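Local coordinates for Cif-like 1 (Burkholderia cenocepacia, PDB 7JQY), which probably hydrolyses epoxides, as a Cif-like member of the alpha/beta hydrolase fold whose subunits assemble into an octamer, at residues B[16-21]-B[59-64]; B[23-28]-B[70-75]; B[170-175]-B[181-186]. The protein carries 1 engineered substitution. All blocks are in the same frame, centred on the assembly; numbering follows the deposited sequence.

Contacts 1 and 2 are neighbours, with centres about 12 Å apart, and they touch through Leu18 and Glu23. Their segments alternate along the chain: 16-21, 23-28, 59-64, then 70-75. Together they tie the N-terminal part, including the start of outer strand 26-32, to the region between strands 50-54 and 77-82 of the central sheet. Contact 3 comes later in the chain, within the run of helices between strands 140-146 and 250-255, where this fold carries its cap. Its centre is about 36 Å from that of contact 2, on the opposite side of the chain's centre. All three contacts lie near neighbouring subunits of the octamer.

Contact 1 of 3, residues B[16-21]-B[59-64]; sequences PGLPAG and QTWYTW
Tyr62 holds its CG anti to the backbone N (chi1 -179°), which sends the phenol toward Gly17 and Leu18. In Leu18 the first torsion (chi1 -59°) and an extended second one together bring CD2 to the ring. The site lies at the edge of the alpha/beta hydrolase fold, where an N-terminal loop meets the connection after strand 50-54. Segment 59-64 lies between that strand and helix 68-73, just after the His-Gly-x-Pro sequence known from epoxide hydrolases of this fold. Segment 16-21 is the N-terminal loop that passes over it.

Leu18 does most of the apolar work. Its CD2 lies 3.6 Å from Tyr62 CE1 and 3.9 Å from Tyr62 CD1, so the methyl meets the CD1-CE1 bond of the ring at a slant. The same methyl reaches Trp61, with Leu18 CD2 4.0 Å from Trp61 CH2. One methyl therefore joins two aromatic side chains. Met13 of a second subunit also packs on Trp61.

Both rings leave the short 3-10 segment 61-63, Trp61 with its CG between the backbone N and the carbonyl carbon (chi1 75°). The segment is introduced by an ST turn, in which Tyr62 N donates to Thr60 OG1 at 3.2 Å. Outside the segments, Asp207 OD1 of helix 205-215 is hydrogen-bonded to both Gly17 N and the Tyr62 hydroxyl. This one carboxylate oxygen joins loop and ring to a helix of the probable cap. Sharing it holds the phenol end against the loop backbone, with Tyr62 OH 3.3 Å from Gly17 CA.

Contact 2 of 3, residues B[23-28]-B[70-75]; sequences ERRFSR and ALAEDG
Arg25 and Glu73 meet at the protein surface, while Phe26 and Ala72 meet beneath them. The guanidinium of Arg25 makes two contacts through one atom. Arg25 NH1 lies 3.9 Å from Ala72 CB, which sits at the edge of the group and in its plane. Arg25 NH1 is also 3.9 Å from Glu73 CG, which lies over one face. The carboxylate of Glu73 is turned nearly square to the guanidinium, with the planes 85° apart. No salt bridge forms.

Lower down, Phe26 CZ comes within 4.2 Å of Ala72 CB. The alanine methyl thus serves both the ring and the charged group. The Arg25 chain reaches it by running straight out to CD and then bending at chi3 (55°), which swings the guanidinium toward helix 68-73.

Other residues surround these groups. Phe26 stacks on Phe22, and Met13 of a second subunit packs on it. Ala72 also rests on Val78 of strand 77-82. The helix closes just beyond the contact with a Schellman motif. Gly75 is its C-prime residue. Tyr76 N bonds to Leu71 O, and Gly75 N bonds to Ala72 O at 3.2 Å. The contact thus joins the end of helix 68-73 to the short, weakly bonded helical turn that leads into outer strand 26-32.

The chemistry is mixed. Phe26 and Ala72 make an apolar base, and the CG of Glu73 lies against one face of the guanidinium. Any attraction between the two charges would be long-range and probably modest, because the nearest charged atoms, Arg25 NE and Glu73 OE2, stay 4.7 Å apart in this structure.

Contact 3 of 3, residues B[170-175]-B[181-186]; sequences FGLHQQ and MLIAGK
The end methyls of Leu172 and Ile183 meet head-on, with Leu172 CD2 4.0 Å from Ile183 CD1. Leu182 joins from the same helix as Ile183. Its CD1 lies 4.1 Å from Leu172 CD1, and here the two leucines cross at a slant. Leu172 therefore uses both branches, one methyl for each partner, and spans the two partners on the facing helix.

The torsions explain the fork. The first torsion of Leu172 (chi1 169°) swings CG out opposite the backbone N, and its second torsion then spreads the two methyls toward segment 181-186. In Ile183 the first torsion (chi1 -60°) and an extended second one together put CD1 against Leu172. The Leu182 chain is also stretched at its second torsion, and CD1 is the methyl that meets Leu172. All three side chains are buried, and the contact between them is purely apolar.

Polar groups finish the helix ends on each side. Gln175 folds back so that its NE2 donates to Gly171 O at 2.9 Å. The bond is fairly straight, and Gly171 O lies close to the plane of the Gln175 amide. On the other side, a type II turn runs from Ile183 to Lys186. Lys186 N bonds to Ile183 O at 2.8 Å, and Lys186 is then the N-cap of helix 187-198.

The contact joins helices 169-173 and 178-183, consecutive helices in the probable cap. Tyr190 of helix 187-198 touches both Leu172 and Ile183. Leu221 and Phe225 of helix 220-229 also pack on Ile183. Beyond them a third subunit closes in, its Ile183 on Leu182 and its Leu182 on Ile183, so the helix pair also forms part of a subunit interface.

Contact 1 of 3, residues B[16-21]-B[59-64]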
loop_
_atom_site.group_PDB
_atom_site.type_symbol
_atom_site.label_atom_id
_atom_site.label_comp_id
_atom_site.label_asym_id
_atom_site.label_seq_id
_atom_site.Cartn_x
_atom_site.Cartn_y
_atom_site.Cartn_z
ATOM N N PRO B 16 25.813 17.326 7.084
ATOM C CA PRO B 16 25.527 15.924 7.415
ATOM C C PRO B 16 26.713 14.999 7.168
ATOM O O PRO B 16 27.653 15.320 6.440
ATOM C CB PRO B 16 24.367 15.566 6.476
ATOM C CG PRO B 16 24.556 16.465 5.285
ATOM C CD PRO B 16 25.128 17.761 5.849
ATOM N N GLY B 17 26.649 13.829 7.808
ATOM C CA GLY B 17 27.570 12.734 7.549
ATOM C C GLY B 17 28.699 12.636 8.562
ATOM O O GLY B 17 28.803 13.400 9.527
ATOM N N LEU B 18 29.556 11.653 8.317
ATOM C CA LEU B 18 30.750 11.471 9.118
ATOM C C LEU B 18 31.718 12.627 8.875
ATOM O O LEU B 18 31.755 13.191 7.780
ATOM C CB LEU B 18 31.445 10.152 8.762
ATOM C CG LEU B 18 30.676 8.842 8.926
ATOM C CD1 LEU B 18 31.433 7.672 8.286
ATOM C CD2 LEU B 18 30.408 8.576 10.398
ATOM N N PRO B 19 32.502 13.006 9.882
ATOM C CA PRO B 19 33.523 14.036 9.670
ATOM C C PRO B 19 34.623 13.537 8.744
ATOM O O PRO B 19 34.862 12.332 8.611
ATOM C CB PRO B 19 34.054 14.315 11.080
ATOM C CG PRO B 19 33.755 13.064 11.851
ATOM C CD PRO B 19 32.502 12.485 11.262
ATOM N N ALA B 20 35.313 14.490 8.114
ATOM C CA ALA B 20 36.356 14.160 7.145
ATOM C C ALA B 20 37.419 13.256 7.758
ATOM O O ALA B 20 37.849 13.467 8.893
ATOM C CB ALA B 20 37.005 15.439 6.620
ATOM N N GLY B 21 37.817 12.219 7.016
ATOM C CA GLY B 21 38.850 11.311 7.465
ATOM C C GLY B 21 38.384 10.185 8.364
ATOM O O GLY B 21 39.198 9.322 8.717
ATOM N N GLN B 59 18.977 5.432 18.638
ATOM C CA GLN B 59 20.304 5.749 18.142
ATOM C C GLN B 59 21.083 4.471 17.853
ATOM O O GLN B 59 20.622 3.356 18.101
ATOM C CB GLN B 59 21.060 6.628 19.146
ATOM C CG GLN B 59 20.224 7.830 19.630
ATOM C CD GLN B 59 21.015 8.758 20.510
ATOM O OE1 GLN B 59 21.582 8.343 21.530
ATOM N NE2 GLN B 59 21.083 10.020 20.114
ATOM N N THR B 60 22.264 4.665 17.276
ATOM C CA THR B 60 23.275 3.642 17.082
ATOM C C THR B 60 24.603 4.267 17.472
ATOM O O THR B 60 24.649 5.419 17.921
ATOM C CB THR B 60 23.327 3.156 15.627
ATOM O OG1 THR B 60 23.707 4.257 14.800
ATOM C CG2 THR B 60 21.992 2.581 15.169
ATOM N N TRP B 61 25.692 3.526 17.240
ATOM C CA TRP B 61 27.032 4.078 17.432
ATOM C C TRP B 61 27.214 5.393 16.686
ATOM O O TRP B 61 28.018 6.240 17.097
ATOM C CB TRP B 61 28.086 3.068 16.963
ATOM C CG TRP B 61 28.180 2.989 15.466
ATOM C CD1 TRP B 61 27.532 2.104 14.650
ATOM C CD2 TRP B 61 28.943 3.847 14.601
ATOM N NE1 TRP B 61 27.841 2.361 13.336
ATOM C CE2 TRP B 61 28.710 3.419 13.278
ATOM C CE3 TRP B 61 29.800 4.933 14.818
ATOM C CZ2 TRP B 61 29.303 4.037 12.179
ATOM C CZ3 TRP B 61 30.395 5.542 13.721
ATOM C CH2 TRP B 61 30.137 5.096 12.420
ATOM N N TYR B 62 26.483 5.576 15.580
ATOM C CA TYR B 62 26.679 6.724 14.700
ATOM C C TYR B 62 26.511 8.054 15.430
ATOM O O TYR B 62 26.958 9.089 14.922
ATOM C CB TYR B 62 25.705 6.614 13.521
ATOM C CG TYR B 62 25.778 7.719 12.475
ATOM C CD1 TYR B 62 26.749 7.706 11.479
ATOM C CD2 TYR B 62 24.850 8.760 12.468
ATOM C CE1 TYR B 62 26.800 8.707 10.506
ATOM C CE2 TYR B 62 24.891 9.755 11.504
ATOM C CZ TYR B 62 25.870 9.729 10.527
ATOM O OH TYR B 62 25.913 10.724 9.573
ATOM N N THR B 63 25.875 8.057 16.605
ATOM C CA THR B 63 25.689 9.312 17.318
ATOM C C THR B 63 26.998 9.879 17.862
ATOM O O THR B 63 27.073 11.084 18.112
ATOM C CB THR B 63 24.656 9.141 18.442
ATOM O OG1 THR B 63 24.201 10.429 18.858
ATOM C CG2 THR B 63 25.236 8.413 19.642
ATOM N N TRP B 64 28.036 9.059 17.999
ATOM C CA TRP B 64 29.334 9.480 18.508
ATOM C C TRP B 64 30.290 9.907 17.405
ATOM O O TRP B 64 31.488 10.055 17.667
ATOM C CB TRP B 64 29.972 8.354 19.329
ATOM C CG TRP B 64 29.079 7.854 20.424
ATOM C CD1 TRP B 64 28.376 6.696 20.435
ATOM C CD2 TRP B 64 28.784 8.513 21.658
ATOM N NE1 TRP B 64 27.668 6.578 21.600
ATOM C CE2 TRP B 64 27.899 7.683 22.372
ATOM C CE3 TRP B 64 29.183 9.728 22.233
ATOM C CZ2 TRP B 64 27.401 8.026 23.633
ATOM C CZ3 TRP B 64 28.687 10.068 23.492
ATOM C CH2 TRP B 64 27.806 9.222 24.172
#

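Contact 2 of 3, residues B[23-28]-B[70-75]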
loop_
_atom_site.group_PDB
_atom_site.type_symbol
_atom_site.label_atom_id
_atom_site.label_comp_id
_atom_site.label_asym_id
_atom_site.label_seq_id
_atom_site.Cartn_x
_atom_site.Cartn_y
_atom_site.Cartn_z
ATOM N N GLU B 23 36.604 7.605 7.743
ATOM C CA GLU B 23 36.594 6.282 7.111
ATOM C C GLU B 23 37.929 5.563 7.231
ATOM O O GLU B 23 37.961 4.339 7.389
ATOM C CB GLU B 23 36.201 6.390 5.639
ATOM C CG GLU B 23 34.712 6.526 5.399
ATOM C CD GLU B 23 34.243 7.968 5.420
ATOM O OE1 GLU B 23 35.032 8.859 5.818
ATOM O OE2 GLU B 23 33.089 8.215 5.015
ATOM N N ARG B 24 39.034 6.298 7.151
ATOM C CA ARG B 24 40.359 5.701 7.165
ATOM C C ARG B 24 40.812 5.386 8.574
ATOM O O ARG B 24 41.790 4.658 8.757
ATOM C CB ARG B 24 41.368 6.644 6.494
ATOM C CG ARG B 24 41.117 6.780 5.032
ATOM C CD ARG B 24 41.750 5.609 4.314
ATOM N NE ARG B 24 40.932 5.111 3.210
ATOM C CZ ARG B 24 40.042 4.123 3.298
ATOM N NH1 ARG B 24 39.825 3.500 4.452
ATOM N NH2 ARG B 24 39.368 3.755 2.215
ATOM N N ARG B 25 40.116 5.918 9.575
ATOM C CA ARG B 25 40.537 5.715 10.962
ATOM C C ARG B 25 39.722 4.764 11.843
ATOM O O ARG B 25 40.207 4.344 12.894
ATOM C CB ARG B 25 40.672 7.068 11.670
ATOM C CG ARG B 25 41.802 7.936 11.141
ATOM C CD ARG B 25 41.887 9.251 11.901
ATOM N NE ARG B 25 42.010 9.042 13.341
ATOM C CZ ARG B 25 43.166 8.898 13.979
ATOM N NH1 ARG B 25 43.183 8.713 15.292
ATOM N NH2 ARG B 25 44.308 8.941 13.305
ATOM N N PHE B 26 38.503 4.415 11.445
ATOM C CA PHE B 26 37.718 3.536 12.290
ATOM C C PHE B 26 37.323 2.324 11.476
ATOM O O PHE B 26 37.354 2.351 10.246
ATOM C CB PHE B 26 36.498 4.273 12.860
ATOM C CG PHE B 26 36.875 5.397 13.779
ATOM C CD1 PHE B 26 36.993 5.183 15.144
ATOM C CD2 PHE B 26 37.127 6.659 13.284
ATOM C CE1 PHE B 26 37.344 6.209 15.994
ATOM C CE2 PHE B 26 37.483 7.692 14.131
ATOM C CZ PHE B 26 37.594 7.467 15.484
ATOM N N SER B 27 36.941 1.262 12.176
ATOM C CA SER B 27 36.642 -0.003 11.536
ATOM C C SER B 27 35.401 -0.589 12.177
ATOM O O SER B 27 35.185 -0.455 13.382
ATOM C CB SER B 27 37.805 -1.000 11.666
ATOM O OG SER B 27 38.983 -0.455 11.113
ATOM N N ARG B 28 34.612 -1.281 11.367
ATOM C CA ARG B 28 33.449 -1.998 11.858
ATOM C C ARG B 28 33.884 -3.405 12.221
ATOM O O ARG B 28 34.566 -4.073 11.437
ATOM C CB ARG B 28 32.330 -2.030 10.811
ATOM C CG ARG B 28 31.879 -0.649 10.342
ATOM C CD ARG B 28 30.724 -0.769 9.381
ATOM N NE ARG B 28 29.871 -1.878 9.772
ATOM C CZ ARG B 28 28.996 -2.469 8.971
ATOM N NH1 ARG B 28 28.849 -2.050 7.721
ATOM N NH2 ARG B 28 28.272 -3.483 9.418
ATOM N N ALA B 70 38.287 12.953 18.053
ATOM C CA ALA B 70 39.067 13.699 19.037
ATOM C C ALA B 70 39.525 12.806 20.188
ATOM O O ALA B 70 40.629 12.982 20.712
ATOM C CB ALA B 70 38.257 14.887 19.558
ATOM N N LEU B 71 38.690 11.843 20.600
ATOM C CA LEU B 71 39.104 10.921 21.652
ATOM C C LEU B 71 40.276 10.064 21.199
ATOM O O LEU B 71 41.251 9.885 21.935
ATOM C CB LEU B 71 37.931 10.025 22.062
ATOM C CG LEU B 71 36.838 10.651 22.920
ATOM C CD1 LEU B 71 35.752 9.637 23.197
ATOM C CD2 LEU B 71 37.446 11.168 24.217
ATOM N N ALA B 72 40.213 9.558 19.972
ATOM C CA ALA B 72 41.273 8.699 19.475
ATOM C C ALA B 72 42.547 9.477 19.170
ATOM O O ALA B 72 43.640 8.899 19.207
ATOM C CB ALA B 72 40.792 7.958 18.228
ATOM N N GLU B 73 42.442 10.763 18.814
ATOM C CA GLU B 73 43.669 11.461 18.452
ATOM C C GLU B 73 44.485 11.753 19.728
ATOM O O GLU B 73 45.692 12.018 19.639
ATOM C CB GLU B 73 43.363 12.722 17.628
ATOM C CG GLU B 73 42.769 12.520 16.217
ATOM C CD GLU B 73 42.411 13.784 15.452
ATOM O OE1 GLU B 73 42.435 14.892 16.077
ATOM O OE2 GLU B 73 41.788 13.603 14.355
ATOM N N ASP B 74 43.840 11.713 20.910
ATOM C CA ASP B 74 44.497 11.898 22.201
ATOM C C ASP B 74 44.958 10.584 22.805
ATOM O O ASP B 74 45.217 10.522 24.016
ATOM C CB ASP B 74 43.560 12.569 23.209
ATOM C CG ASP B 74 43.904 14.020 23.460
ATOM O OD1 ASP B 74 44.471 14.653 22.545
ATOM O OD2 ASP B 74 43.630 14.515 24.578
ATOM N N GLY B 75 45.044 9.529 21.996
ATOM C CA GLY B 75 45.590 8.263 22.436
ATOM C C GLY B 75 44.608 7.304 23.066
ATOM O O GLY B 75 45.037 6.263 23.580
#

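Contact 3 of 3, residues B[170-175]-B[181-186]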
loop_
_atom_site.group_PDB
_atom_site.type_symbol
_atom_site.label_atom_id
_atom_site.label_comp_id
_atom_site.label_asym_id
_atom_site.label_seq_id
_atom_site.Cartn_x
_atom_site.Cartn_y
_atom_site.Cartn_z
ATOM N N PHE B 170 6.681 6.433 26.744
ATOM C CA PHE B 170 6.883 5.268 27.600
ATOM C C PHE B 170 5.691 4.324 27.512
ATOM O O PHE B 170 5.854 3.101 27.404
ATOM C CB PHE B 170 7.104 5.704 29.051
ATOM C CG PHE B 170 8.500 6.191 29.347
ATOM C CD1 PHE B 170 9.317 6.674 28.337
ATOM C CD2 PHE B 170 8.990 6.168 30.642
ATOM C CE1 PHE B 170 10.599 7.120 28.614
ATOM C CE2 PHE B 170 10.270 6.610 30.925
ATOM C CZ PHE B 170 11.076 7.087 29.910
ATOM N N GLY B 171 4.478 4.875 27.579
ATOM C CA GLY B 171 3.294 4.037 27.483
ATOM C C GLY B 171 3.211 3.280 26.168
ATOM O O GLY B 171 3.066 2.056 26.152
ATOM N N LEU B 172 3.291 4.004 25.045
ATOM C CA LEU B 172 3.165 3.365 23.739
ATOM C C LEU B 172 4.235 2.302 23.542
ATOM O O LEU B 172 3.942 1.183 23.116
ATOM C CB LEU B 172 3.241 4.410 22.624
ATOM C CG LEU B 172 3.382 3.811 21.222
ATOM C CD1 LEU B 172 2.137 3.021 20.849
ATOM C CD2 LEU B 172 3.678 4.878 20.172
ATOM N N HIS B 173 5.489 2.640 23.838
ATOM C CA HIS B 173 6.569 1.689 23.629
ATOM C C HIS B 173 6.392 0.450 24.487
ATOM O O HIS B 173 6.879 -0.626 24.129
ATOM C CB HIS B 173 7.912 2.347 23.915
ATOM C CG HIS B 173 8.306 3.358 22.889
ATOM N ND1 HIS B 173 9.569 3.903 22.831
ATOM C CD2 HIS B 173 7.601 3.924 21.880
ATOM C CE1 HIS B 173 9.625 4.767 21.833
ATOM N NE2 HIS B 173 8.446 4.796 21.238
ATOM N N GLN B 174 5.680 0.565 25.603
ATOM C CA GLN B 174 5.486 -0.592 26.461
ATOM C C GLN B 174 4.321 -1.468 26.025
ATOM O O GLN B 174 4.092 -2.503 26.653
ATOM C CB GLN B 174 5.300 -0.146 27.914
ATOM C CG GLN B 174 6.603 0.176 28.618
ATOM C CD GLN B 174 6.388 0.879 29.953
ATOM O OE1 GLN B 174 5.293 1.346 30.243
ATOM N NE2 GLN B 174 7.438 0.974 30.752
ATOM N N GLN B 175 3.607 -1.106 24.959
ATOM C CA GLN B 175 2.526 -1.934 24.418
ATOM C C GLN B 175 3.103 -2.944 23.417
ATOM O O GLN B 175 3.375 -2.611 22.259
ATOM C CB GLN B 175 1.460 -1.056 23.771
ATOM C CG GLN B 175 0.930 0.061 24.675
ATOM C CD GLN B 175 0.524 -0.436 26.055
ATOM O OE1 GLN B 175 -0.447 -1.185 26.197
ATOM N NE2 GLN B 175 1.276 -0.037 27.076
ATOM N N MET B 181 3.194 -2.717 15.359
ATOM C CA MET B 181 2.217 -2.660 14.284
ATOM C C MET B 181 1.941 -1.222 13.853
ATOM O O MET B 181 1.712 -0.956 12.668
ATOM C CB MET B 181 0.941 -3.359 14.734
ATOM C CG MET B 181 -0.314 -2.899 14.046
ATOM S SD MET B 181 -1.696 -3.487 15.011
ATOM C CE MET B 181 -2.287 -1.934 15.753
ATOM N N LEU B 182 1.923 -0.283 14.804
ATOM C CA LEU B 182 1.641 1.105 14.443
ATOM C C LEU B 182 2.823 1.749 13.734
ATOM O O LEU B 182 2.641 2.499 12.769
ATOM C CB LEU B 182 1.286 1.918 15.692
ATOM C CG LEU B 182 -0.024 1.602 16.403
ATOM C CD1 LEU B 182 -0.200 2.566 17.566
ATOM C CD2 LEU B 182 -1.189 1.689 15.442
ATOM N N ILE B 183 4.044 1.481 14.202
ATOM C CA ILE B 183 5.199 2.231 13.722
ATOM C C ILE B 183 5.941 1.545 12.561
ATOM O O ILE B 183 6.665 2.223 11.816
ATOM C CB ILE B 183 6.127 2.531 14.920
ATOM C CG1 ILE B 183 5.364 3.352 15.972
ATOM C CG2 ILE B 183 7.362 3.310 14.481
ATOM C CD1 ILE B 183 6.027 3.407 17.328
ATOM N N ALA B 184 5.751 0.237 12.354
ATOM C CA ALA B 184 6.400 -0.437 11.223
ATOM C C ALA B 184 6.013 0.229 9.905
ATOM O O ALA B 184 4.830 0.475 9.643
ATOM C CB ALA B 184 6.019 -1.919 11.193
ATOM N N GLY B 185 7.019 0.538 9.076
ATOM C CA GLY B 185 6.797 1.272 7.838
ATOM C C GLY B 185 6.759 2.784 7.974
ATOM O O GLY B 185 6.718 3.489 6.953
ATOM N N LYS B 186 6.749 3.311 9.194
ATOM C CA LYS B 186 6.761 4.746 9.426
ATOM C C LYS B 186 7.893 5.127 10.368
ATOM O O LYS B 186 7.788 6.106 11.116
ATOM C CB LYS B 186 5.408 5.207 9.963
ATOM C CG LYS B 186 4.311 4.954 8.960
ATOM C CD LYS B 186 2.955 5.264 9.490
ATOM C CE LYS B 186 1.899 4.565 8.664
ATOM N NZ LYS B 186 0.960 3.837 9.547
#